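Local coordinates for calcium homeostasis modulator 1 (Oryzias latipes, PDB 6LMT), which assembles as eight copies that probably form a large-pore channel of the calcium homeostasis modulator family, at residues A[92-95]-A[96-100]; A[209-212]-A[213-217]; A[219-222]-A[223-227]. One frame throughout, in Å; residues are numbered along the deposited sequence.

Interaction 1: A[92-95]-A[96-100]; sequences PSVL and RYMLC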
ATOM      1  N   PRO A  92     -31.361  33.926 -27.158  1.00136.67           N
ATOM      2  CA  PRO A  92     -32.111  32.900 -26.418  1.00136.67           C
ATOM      3  C   PRO A  92     -31.729  31.471 -26.772  1.00136.67           C
ATOM      4  O   PRO A  92     -31.980  30.574 -25.959  1.00136.67           O
ATOM      5  CB  PRO A  92     -33.571  33.196 -26.784  1.00136.67           C
ATOM      6  CG  PRO A  92     -33.502  33.941 -28.046  1.00136.67           C
ATOM      7  CD  PRO A  92     -32.252  34.761 -27.979  1.00136.67           C
ATOM      8  N   SER A  93     -31.131  31.225 -27.938  1.00134.65           N
ATOM      9  CA  SER A  93     -30.669  29.879 -28.252  1.00134.65           C
ATOM     10  C   SER A  93     -29.406  29.520 -27.488  1.00134.65           C
ATOM     11  O   SER A  93     -29.183  28.343 -27.195  1.00134.65           O
ATOM     12  CB  SER A  93     -30.411  29.731 -29.748  1.00134.65           C
ATOM     13  OG  SER A  93     -29.260  30.461 -30.128  1.00134.65           O
ATOM     14  N   VAL A  94     -28.566  30.506 -27.178  1.00134.20           N
ATOM     15  CA  VAL A  94     -27.362  30.253 -26.394  1.00134.20           C
ATOM     16  C   VAL A  94     -27.722  29.972 -24.943  1.00134.20           C
ATOM     17  O   VAL A  94     -27.109  29.121 -24.293  1.00134.20           O
ATOM     18  CB  VAL A  94     -26.392  31.440 -26.537  1.00134.20           C
ATOM     19  CG1 VAL A  94     -25.159  31.271 -25.671  1.00134.20           C
ATOM     20  CG2 VAL A  94     -25.982  31.586 -27.974  1.00134.20           C
ATOM     21  N   LEU A  95     -28.751  30.646 -24.427  1.00133.08           N
ATOM     22  CA  LEU A  95     -29.215  30.364 -23.076  1.00133.08           C
ATOM     23  C   LEU A  95     -29.891  29.003 -22.996  1.00133.08           C
ATOM     24  O   LEU A  95     -29.711  28.278 -22.013  1.00133.08           O
ATOM     25  CB  LEU A  95     -30.170  31.457 -22.610  1.00133.08           C
ATOM     26  CG  LEU A  95     -29.588  32.859 -22.475  1.00133.08           C
ATOM     27  CD1 LEU A  95     -30.680  33.844 -22.139  1.00133.08           C
ATOM     28  CD2 LEU A  95     -28.499  32.906 -21.435  1.00133.08           C
ATOM     29  N   ARG A  96     -30.674  28.641 -24.016  1.00130.94           N
ATOM     30  CA  ARG A  96     -31.286  27.319 -24.031  1.00130.94           C
ATOM     31  C   ARG A  96     -30.253  26.221 -24.196  1.00130.94           C
ATOM     32  O   ARG A  96     -30.415  25.137 -23.626  1.00130.94           O
ATOM     33  CB  ARG A  96     -32.325  27.198 -25.141  1.00130.94           C
ATOM     34  CG  ARG A  96     -33.621  27.926 -24.883  1.00130.94           C
ATOM     35  CD  ARG A  96     -34.704  27.426 -25.826  1.00130.94           C
ATOM     36  NE  ARG A  96     -34.411  27.705 -27.228  1.00130.94           N
ATOM     37  CZ  ARG A  96     -34.817  28.795 -27.867  1.00130.94           C
ATOM     38  NH1 ARG A  96     -35.542  29.703 -27.233  1.00130.94           N
ATOM     39  NH2 ARG A  96     -34.511  28.969 -29.142  1.00130.94           N
ATOM     40  N   TYR A  97     -29.190  26.477 -24.959  1.00130.55           N
ATOM     41  CA  TYR A  97     -28.168  25.458 -25.142  1.00130.55           C
ATOM     42  C   TYR A  97     -27.370  25.263 -23.867  1.00130.55           C
ATOM     43  O   TYR A  97     -26.974  24.143 -23.534  1.00130.55           O
ATOM     44  CB  TYR A  97     -27.239  25.831 -26.292  1.00130.55           C
ATOM     45  CG  TYR A  97     -26.306  24.715 -26.596  1.00130.55           C
ATOM     46  CD1 TYR A  97     -26.767  23.608 -27.272  1.00130.55           C
ATOM     47  CD2 TYR A  97     -24.989  24.728 -26.161  1.00130.55           C
ATOM     48  CE1 TYR A  97     -25.955  22.566 -27.531  1.00130.55           C
ATOM     49  CE2 TYR A  97     -24.163  23.671 -26.416  1.00130.55           C
ATOM     50  CZ  TYR A  97     -24.660  22.593 -27.108  1.00130.55           C
ATOM     51  OH  TYR A  97     -23.886  21.505 -27.397  1.00130.55           O
ATOM     52  N   MET A  98     -27.139  26.350 -23.148  1.00128.86           N
ATOM     53  CA  MET A  98     -26.393  26.334 -21.900  1.00128.86           C
ATOM     54  C   MET A  98     -27.131  25.561 -20.818  1.00128.86           C
ATOM     55  O   MET A  98     -26.530  24.763 -20.092  1.00128.86           O
ATOM     56  CB  MET A  98     -26.206  27.775 -21.495  1.00128.86           C
ATOM     57  CG  MET A  98     -25.314  28.112 -20.411  1.00128.86           C
ATOM     58  SD  MET A  98     -25.665  29.876 -20.355  1.00128.86           S
ATOM     59  CE  MET A  98     -25.024  30.446 -21.920  1.00128.86           C
ATOM     60  N   LEU A  99     -28.435  25.806 -20.698  1.00119.98           N
ATOM     61  CA  LEU A  99     -29.276  25.077 -19.761  1.00119.98           C
ATOM     62  C   LEU A  99     -29.342  23.598 -20.104  1.00119.98           C
ATOM     63  O   LEU A  99     -29.333  22.748 -19.209  1.00119.98           O
ATOM     64  CB  LEU A  99     -30.671  25.687 -19.765  1.00119.98           C
ATOM     65  CG  LEU A  99     -31.751  25.062 -18.900  1.00119.98           C
ATOM     66  CD1 LEU A  99     -31.392  25.134 -17.436  1.00119.98           C
ATOM     67  CD2 LEU A  99     -33.044  25.772 -19.163  1.00119.98           C
ATOM     68  N   CYS A 100     -29.390  23.273 -21.393  1.00116.16           N
ATOM     69  CA  CYS A 100     -29.415  21.881 -21.811  1.00116.16           C
ATOM     70  C   CYS A 100     -28.090  21.185 -21.532  1.00116.16           C
ATOM     71  O   CYS A 100     -28.074  19.991 -21.241  1.00116.16           O
ATOM     72  CB  CYS A 100     -29.775  21.805 -23.291  1.00116.16           C
ATOM     73  SG  CYS A 100     -29.986  20.149 -23.937  1.00116.16           S
TER
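Val94 and Met98, one helical turn apart, meet through their outermost methyl groups: CG1 of Val94 lies 3.8 Å from CE of Met98. The two side chains cross at a slant. The methionine leaves the backbone extended, with CG anti to the backbone N, and bends only at the last torsion (chi3 -66°), which turns CE back toward the preceding turn. There the methyl also comes within 4.3 Å of CD2 of Leu95, so one flexible thioether end gathers the two branched side chains that precede it.

On another flank of the same turn, Arg96 folds back toward the start of the helix. Its chain bends at chi3, which lays one face of the guanidinium over Pro92, whose carbonyl O stands 3.7 Å above the plane, nearer the rim than the centre. Arg96 CG packs against this oxygen at 3.3 Å, while NH1 reaches the proline ring at CB, 4.0 Å away. The guanidinium rests on the first turn without bonding to it; the bond to Pro92 O comes instead from Arg96 N, at 3.0 Å.

That bond opens a regular alpha-helical series, in which Tyr97, Met98 and Leu99 in turn donate their backbone N-H to the carbonyls of Ser93, Val94 and Leu95. The last is the straightest of the four, with an angle of 165° at the hydrogen. Pro92 stands in the first turn of helix 92-105, where its missing N-H costs no i-to-i+4 bond.

Two helices flank this turn. Leu95, Met98 and Leu99 touch Leu77 of helix 74-82, whereas Val94, Tyr97 and Met98 pack on helix 210-258; the hydroxyl of Tyr97 is hydrogen-bonded to Arg203, just beyond helix 167-202.

Interaction 2: A[209-212]-A[213-217]; sequences AAFL and KTKYW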
ATOM      1  N   ALA A 209     -22.975  26.192 -33.706  1.00139.80           N
ATOM      2  CA  ALA A 209     -22.621  27.595 -33.496  1.00139.80           C
ATOM      3  C   ALA A 209     -23.374  28.198 -32.325  1.00139.80           C
ATOM      4  O   ALA A 209     -22.984  29.264 -31.855  1.00139.80           O
ATOM      5  CB  ALA A 209     -22.821  28.492 -34.733  1.00139.80           C
ATOM      6  N   ALA A 210     -24.396  27.533 -31.794  1.00138.21           N
ATOM      7  CA  ALA A 210     -24.791  27.777 -30.418  1.00138.21           C
ATOM      8  C   ALA A 210     -23.843  27.051 -29.489  1.00138.21           C
ATOM      9  O   ALA A 210     -23.506  27.560 -28.419  1.00138.21           O
ATOM     10  CB  ALA A 210     -26.227  27.320 -30.184  1.00138.21           C
ATOM     11  N   PHE A 211     -23.398  25.865 -29.911  1.00137.33           N
ATOM     12  CA  PHE A 211     -22.342  25.133 -29.226  1.00137.33           C
ATOM     13  C   PHE A 211     -21.044  25.919 -29.196  1.00137.33           C
ATOM     14  O   PHE A 211     -20.307  25.877 -28.208  1.00137.33           O
ATOM     15  CB  PHE A 211     -22.133  23.785 -29.913  1.00137.33           C
ATOM     16  CG  PHE A 211     -20.959  23.015 -29.402  1.00137.33           C
ATOM     17  CD1 PHE A 211     -21.008  22.398 -28.167  1.00137.33           C
ATOM     18  CD2 PHE A 211     -19.808  22.901 -30.157  1.00137.33           C
ATOM     19  CE1 PHE A 211     -19.938  21.686 -27.692  1.00137.33           C
ATOM     20  CE2 PHE A 211     -18.727  22.195 -29.688  1.00137.33           C
ATOM     21  CZ  PHE A 211     -18.803  21.576 -28.456  1.00137.33           C
ATOM     22  N   LEU A 212     -20.751  26.646 -30.264  1.00140.72           N
ATOM     23  CA  LEU A 212     -19.513  27.407 -30.302  1.00140.72           C
ATOM     24  C   LEU A 212     -19.634  28.705 -29.509  1.00140.72           C
ATOM     25  O   LEU A 212     -18.648  29.163 -28.926  1.00140.72           O
ATOM     26  CB  LEU A 212     -19.133  27.665 -31.757  1.00140.72           C
ATOM     27  CG  LEU A 212     -19.038  26.371 -32.578  1.00140.72           C
ATOM     28  CD1 LEU A 212     -18.861  26.634 -34.058  1.00140.72           C
ATOM     29  CD2 LEU A 212     -17.943  25.449 -32.073  1.00140.72           C
ATOM     30  N   LYS A 213     -20.830  29.296 -29.453  1.00140.45           N
ATOM     31  CA  LYS A 213     -21.025  30.468 -28.604  1.00140.45           C
ATOM     32  C   LYS A 213     -21.069  30.092 -27.130  1.00140.45           C
ATOM     33  O   LYS A 213     -20.605  30.859 -26.279  1.00140.45           O
ATOM     34  CB  LYS A 213     -22.299  31.209 -28.994  1.00140.45           C
ATOM     35  CG  LYS A 213     -22.190  31.995 -30.268  1.00140.45           C
ATOM     36  CD  LYS A 213     -23.494  32.677 -30.599  1.00140.45           C
ATOM     37  CE  LYS A 213     -23.384  33.447 -31.894  1.00140.45           C
ATOM     38  NZ  LYS A 213     -24.656  34.109 -32.275  1.00140.45           N
ATOM     39  N   THR A 214     -21.629  28.927 -26.804  1.00137.97           N
ATOM     40  CA  THR A 214     -21.668  28.488 -25.416  1.00137.97           C
ATOM     41  C   THR A 214     -20.290  28.063 -24.943  1.00137.97           C
ATOM     42  O   THR A 214     -19.959  28.241 -23.764  1.00137.97           O
ATOM     43  CB  THR A 214     -22.681  27.354 -25.260  1.00137.97           C
ATOM     44  OG1 THR A 214     -23.938  27.782 -25.787  1.00137.97           O
ATOM     45  CG2 THR A 214     -22.909  26.994 -23.813  1.00137.97           C
ATOM     46  N   LYS A 215     -19.460  27.543 -25.846  1.00140.11           N
ATOM     47  CA  LYS A 215     -18.089  27.234 -25.476  1.00140.11           C
ATOM     48  C   LYS A 215     -17.269  28.490 -25.238  1.00140.11           C
ATOM     49  O   LYS A 215     -16.481  28.527 -24.291  1.00140.11           O
ATOM     50  CB  LYS A 215     -17.425  26.368 -26.540  1.00140.11           C
ATOM     51  CG  LYS A 215     -16.066  25.854 -26.112  1.00140.11           C
ATOM     52  CD  LYS A 215     -15.474  24.919 -27.122  1.00140.11           C
ATOM     53  CE  LYS A 215     -16.286  23.657 -27.183  1.00140.11           C
ATOM     54  NZ  LYS A 215     -16.273  22.913 -25.894  1.00140.11           N
ATOM     55  N   TYR A 216     -17.454  29.528 -26.052  1.00142.63           N
ATOM     56  CA  TYR A 216     -16.769  30.786 -25.782  1.00142.63           C
ATOM     57  C   TYR A 216     -17.272  31.424 -24.497  1.00142.63           C
ATOM     58  O   TYR A 216     -16.501  32.069 -23.777  1.00142.63           O
ATOM     59  CB  TYR A 216     -16.935  31.752 -26.952  1.00142.63           C
ATOM     60  CG  TYR A 216     -16.323  33.095 -26.660  1.00142.63           C
ATOM     61  CD1 TYR A 216     -14.949  33.258 -26.624  1.00142.63           C
ATOM     62  CD2 TYR A 216     -17.118  34.195 -26.391  1.00142.63           C
ATOM     63  CE1 TYR A 216     -14.389  34.474 -26.336  1.00142.63           C
ATOM     64  CE2 TYR A 216     -16.564  35.413 -26.102  1.00142.63           C
ATOM     65  CZ  TYR A 216     -15.203  35.547 -26.073  1.00142.63           C
ATOM     66  OH  TYR A 216     -14.660  36.774 -25.789  1.00142.63           O
ATOM     67  N   TRP A 217     -18.557  31.242 -24.191  1.00139.74           N
ATOM     68  CA  TRP A 217     -19.123  31.757 -22.950  1.00139.74           C
ATOM     69  C   TRP A 217     -18.522  31.062 -21.735  1.00139.74           C
ATOM     70  O   TRP A 217     -18.224  31.713 -20.730  1.00139.74           O
ATOM     71  CB  TRP A 217     -20.630  31.568 -22.977  1.00139.74           C
ATOM     72  CG  TRP A 217     -21.376  32.089 -21.801  1.00139.74           C
ATOM     73  CD1 TRP A 217     -21.706  33.377 -21.543  1.00139.74           C
ATOM     74  CD2 TRP A 217     -21.847  31.325 -20.689  1.00139.74           C
ATOM     75  NE1 TRP A 217     -22.399  33.466 -20.365  1.00139.74           N
ATOM     76  CE2 TRP A 217     -22.487  32.217 -19.813  1.00139.74           C
ATOM     77  CE3 TRP A 217     -21.797  29.964 -20.354  1.00139.74           C
ATOM     78  CZ2 TRP A 217     -23.091  31.790 -18.628  1.00139.74           C
ATOM     79  CZ3 TRP A 217     -22.364  29.549 -19.173  1.00139.74           C
ATOM     80  CH2 TRP A 217     -23.000  30.459 -18.314  1.00139.74           C
TER
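Thr214 and Ala210 supply the side-chain hydrogen bond of this turn, from Thr214 OG1 to Ala210 O at 2.7 Å. With OG1 beside its own backbone N (chi1 -54°), the hydroxyl is turned back along the helix. The carbonyl also accepts Thr214 N at 2.8 Å, and the two donors arrive from opposite faces of its plane, so one residue grips the oxygen twice.

Backbone bonds carry the rest of the polar framework, running from Lys213, Lys215 and Tyr216 to Ala209, Phe211 and Leu212. Lys213 N sits well above the carbonyl plane of Ala209, 60° out of it, consistent with Ala209 being a positive-phi residue just before the helix.

Van der Waals contact joins the end of the Lys215 chain to the ring of Phe211, the two side chains lying side by side and pointing the same way. Bends at chi3 and chi4 bring Lys215 CE within 3.5 Å of Phe211 CZ.

Charged and aromatic ends turn to other chains: Lys213 forms a salt bridge with Glu254 of a second subunit, and Tyr216 OH a hydrogen bond with the backbone O of His235 of a third subunit. Within the chain, Phe211, Thr214 and Trp217 face helix 92-105.

Interaction 3: A[219-222]-A[223-227]; sequences HYID and IERKM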
ATOM      1  N   HIS A 219     -15.513  29.504 -21.581  1.00142.16           N
ATOM      2  CA  HIS A 219     -14.125  29.927 -21.444  1.00142.16           C
ATOM      3  C   HIS A 219     -14.024  31.353 -20.938  1.00142.16           C
ATOM      4  O   HIS A 219     -13.088  31.671 -20.208  1.00142.16           O
ATOM      5  CB  HIS A 219     -13.360  29.806 -22.767  1.00142.16           C
ATOM      6  CG  HIS A 219     -13.127  28.398 -23.210  1.00142.16           C
ATOM      7  ND1 HIS A 219     -12.316  27.528 -22.518  1.00142.16           N
ATOM      8  CD2 HIS A 219     -13.549  27.724 -24.305  1.00142.16           C
ATOM      9  CE1 HIS A 219     -12.288  26.364 -23.140  1.00142.16           C
ATOM     10  NE2 HIS A 219     -13.027  26.457 -24.229  1.00142.16           N
ATOM     11  N   TYR A 220     -14.976  32.214 -21.300  1.00142.85           N
ATOM     12  CA  TYR A 220     -14.923  33.595 -20.839  1.00142.85           C
ATOM     13  C   TYR A 220     -15.159  33.700 -19.344  1.00142.85           C
ATOM     14  O   TYR A 220     -14.587  34.577 -18.692  1.00142.85           O
ATOM     15  CB  TYR A 220     -15.942  34.450 -21.580  1.00142.85           C
ATOM     16  CG  TYR A 220     -15.894  35.891 -21.154  1.00142.85           C
ATOM     17  CD1 TYR A 220     -14.829  36.695 -21.511  1.00142.85           C
ATOM     18  CD2 TYR A 220     -16.905  36.444 -20.385  1.00142.85           C
ATOM     19  CE1 TYR A 220     -14.768  38.009 -21.117  1.00142.85           C
ATOM     20  CE2 TYR A 220     -16.853  37.759 -19.988  1.00142.85           C
ATOM     21  CZ  TYR A 220     -15.781  38.537 -20.359  1.00142.85           C
ATOM     22  OH  TYR A 220     -15.720  39.851 -19.970  1.00142.85           O
ATOM     23  N   ILE A 221     -15.969  32.804 -18.784  1.00139.81           N
ATOM     24  CA  ILE A 221     -16.236  32.833 -17.352  1.00139.81           C
ATOM     25  C   ILE A 221     -15.013  32.414 -16.554  1.00139.81           C
ATOM     26  O   ILE A 221     -14.644  33.077 -15.576  1.00139.81           O
ATOM     27  CB  ILE A 221     -17.441  31.945 -17.035  1.00139.81           C
ATOM     28  CG1 ILE A 221     -18.694  32.576 -17.589  1.00139.81           C
ATOM     29  CG2 ILE A 221     -17.592  31.753 -15.572  1.00139.81           C
ATOM     30  CD1 ILE A 221     -19.776  31.653 -17.550  1.00139.81           C
ATOM     31  N   ASP A 222     -14.363  31.317 -16.955  1.00141.62           N
ATOM     32  CA  ASP A 222     -13.162  30.869 -16.254  1.00141.62           C
ATOM     33  C   ASP A 222     -12.019  31.869 -16.371  1.00141.62           C
ATOM     34  O   ASP A 222     -11.224  32.008 -15.438  1.00141.62           O
ATOM     35  CB  ASP A 222     -12.726  29.509 -16.786  1.00141.62           C
ATOM     36  CG  ASP A 222     -13.649  28.395 -16.358  1.00141.62           C
ATOM     37  OD1 ASP A 222     -14.272  28.519 -15.284  1.00141.62           O
ATOM     38  OD2 ASP A 222     -13.743  27.387 -17.089  1.00141.62           O
ATOM     39  N   ILE A 223     -11.941  32.592 -17.484  1.00143.43           N
ATOM     40  CA  ILE A 223     -10.925  33.627 -17.623  1.00143.43           C
ATOM     41  C   ILE A 223     -11.260  34.833 -16.751  1.00143.43           C
ATOM     42  O   ILE A 223     -10.382  35.389 -16.084  1.00143.43           O
ATOM     43  CB  ILE A 223     -10.756  34.003 -19.110  1.00143.43           C
ATOM     44  CG1 ILE A 223     -10.147  32.840 -19.895  1.00143.43           C
ATOM     45  CG2 ILE A 223      -9.900  35.221 -19.279  1.00143.43           C
ATOM     46  CD1 ILE A 223      -8.799  32.415 -19.418  1.00143.43           C
ATOM     47  N   GLU A 224     -12.534  35.236 -16.711  1.00142.82           N
ATOM     48  CA  GLU A 224     -12.918  36.422 -15.950  1.00142.82           C
ATOM     49  C   GLU A 224     -12.792  36.204 -14.445  1.00142.82           C
ATOM     50  O   GLU A 224     -12.423  37.132 -13.717  1.00142.82           O
ATOM     51  CB  GLU A 224     -14.345  36.826 -16.303  1.00142.82           C
ATOM     52  CG  GLU A 224     -14.816  38.119 -15.679  1.00142.82           C
ATOM     53  CD  GLU A 224     -16.253  38.439 -16.033  1.00142.82           C
ATOM     54  OE1 GLU A 224     -16.880  37.631 -16.745  1.00142.82           O
ATOM     55  OE2 GLU A 224     -16.759  39.495 -15.603  1.00142.82           O
ATOM     56  N   ARG A 225     -13.064  34.988 -13.965  1.00137.99           N
ATOM     57  CA  ARG A 225     -12.899  34.696 -12.545  1.00137.99           C
ATOM     58  C   ARG A 225     -11.439  34.699 -12.141  1.00137.99           C
ATOM     59  O   ARG A 225     -11.075  35.281 -11.112  1.00137.99           O
ATOM     60  CB  ARG A 225     -13.521  33.351 -12.206  1.00137.99           C
ATOM     61  CG  ARG A 225     -15.003  33.371 -12.193  1.00137.99           C
ATOM     62  CD  ARG A 225     -15.511  31.975 -12.069  1.00137.99           C
ATOM     63  NE  ARG A 225     -16.962  31.949 -12.067  1.00137.99           N
ATOM     64  CZ  ARG A 225     -17.665  30.842 -12.220  1.00137.99           C
ATOM     65  NH1 ARG A 225     -17.035  29.701 -12.435  1.00137.99           N
ATOM     66  NH2 ARG A 225     -18.988  30.887 -12.210  1.00137.99           N
ATOM     67  N   LYS A 226     -10.588  34.039 -12.933  1.00142.02           N
ATOM     68  CA  LYS A 226      -9.172  33.997 -12.601  1.00142.02           C
ATOM     69  C   LYS A 226      -8.526  35.369 -12.707  1.00142.02           C
ATOM     70  O   LYS A 226      -7.783  35.759 -11.808  1.00142.02           O
ATOM     71  CB  LYS A 226      -8.442  33.001 -13.494  1.00142.02           C
ATOM     72  CG  LYS A 226      -8.765  31.551 -13.201  1.00142.02           C
ATOM     73  CD  LYS A 226      -7.935  30.642 -14.084  1.00142.02           C
ATOM     74  CE  LYS A 226      -8.233  29.182 -13.834  1.00142.02           C
ATOM     75  NZ  LYS A 226      -7.417  28.304 -14.711  1.00142.02           N
ATOM     76  N   MET A 227      -8.830  36.131 -13.757  1.00146.32           N
ATOM     77  CA  MET A 227      -8.195  37.432 -13.925  1.00146.32           C
ATOM     78  C   MET A 227      -8.667  38.433 -12.885  1.00146.32           C
ATOM     79  O   MET A 227      -7.910  39.334 -12.516  1.00146.32           O
ATOM     80  CB  MET A 227      -8.441  37.988 -15.327  1.00146.32           C
ATOM     81  CG  MET A 227      -7.727  37.230 -16.418  1.00146.32           C
ATOM     82  SD  MET A 227      -7.937  38.026 -18.011  1.00146.32           S
ATOM     83  CE  MET A 227      -6.832  39.415 -17.824  1.00146.32           C
TER
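Ile223, Glu224, Arg225 and Lys226 donate their backbone N-H groups to the carbonyls of His219, Tyr220, Ile221 and Asp222, an unbroken i-to-i+4 series. The shortest of these bonds runs from Glu224 N to Tyr220 O, 2.9 Å. The longest, from Lys226 N to Asp222 O, measures 3.3 Å.

Along one flank, Ile221 and Arg225 run side by side in the same direction. Ile221 CG2 sits over the centre of the guanidinium, 3.4 Å above its plane, an aliphatic methyl against the flat face of a cation. The arginine reaches this place with its chain extended from CG to NE, and NH2 is hydrogen-bonded to the backbone O of Asn72, which anchors that end of the group. Asp222 OD1 stays 4.1 Å from Arg225 NH1, too far for a salt bridge, though the opposite charges probably still attract.

All this belongs to the long helix 210-258, which also meets neighbouring copies of the protein. Tyr220 packs on Cys243 of a third subunit and makes an edge-to-face contact with His259 of a second, while Ile223 lies against Lys237 of the third.

Within the turn, Tyr220 and Glu224 slant across one another, ring and carboxylate planes 48° apart. Glu224, its CG anti to the backbone N (chi1 -174°) and its chain extended beyond, brings OE1 to 3.2 Å from Tyr220 CE2.

The three contacts follow one another along the chain, each a single stretch of helix. Interaction 1 opens helix 92-105; interactions 2 and 3 are successive stretches of helix 210-258, their centres 15 Å apart. Interactions 1 and 2 lie closer, about 10 Å between centres, and touch: Met98 SD meets Trp217 CH2 at 3.4 Å, and Val94 and Tyr97 pack on Thr214. Interaction 3 has no touch with interaction 1, its nearest atoms being about 7 Å away. The start of the long helix is therefore fastened to its own subunit at interaction 1, while interactions 2 and 3 both meet two neighbouring copies, so the same helix joins its subunit to its neighbours in the octamer.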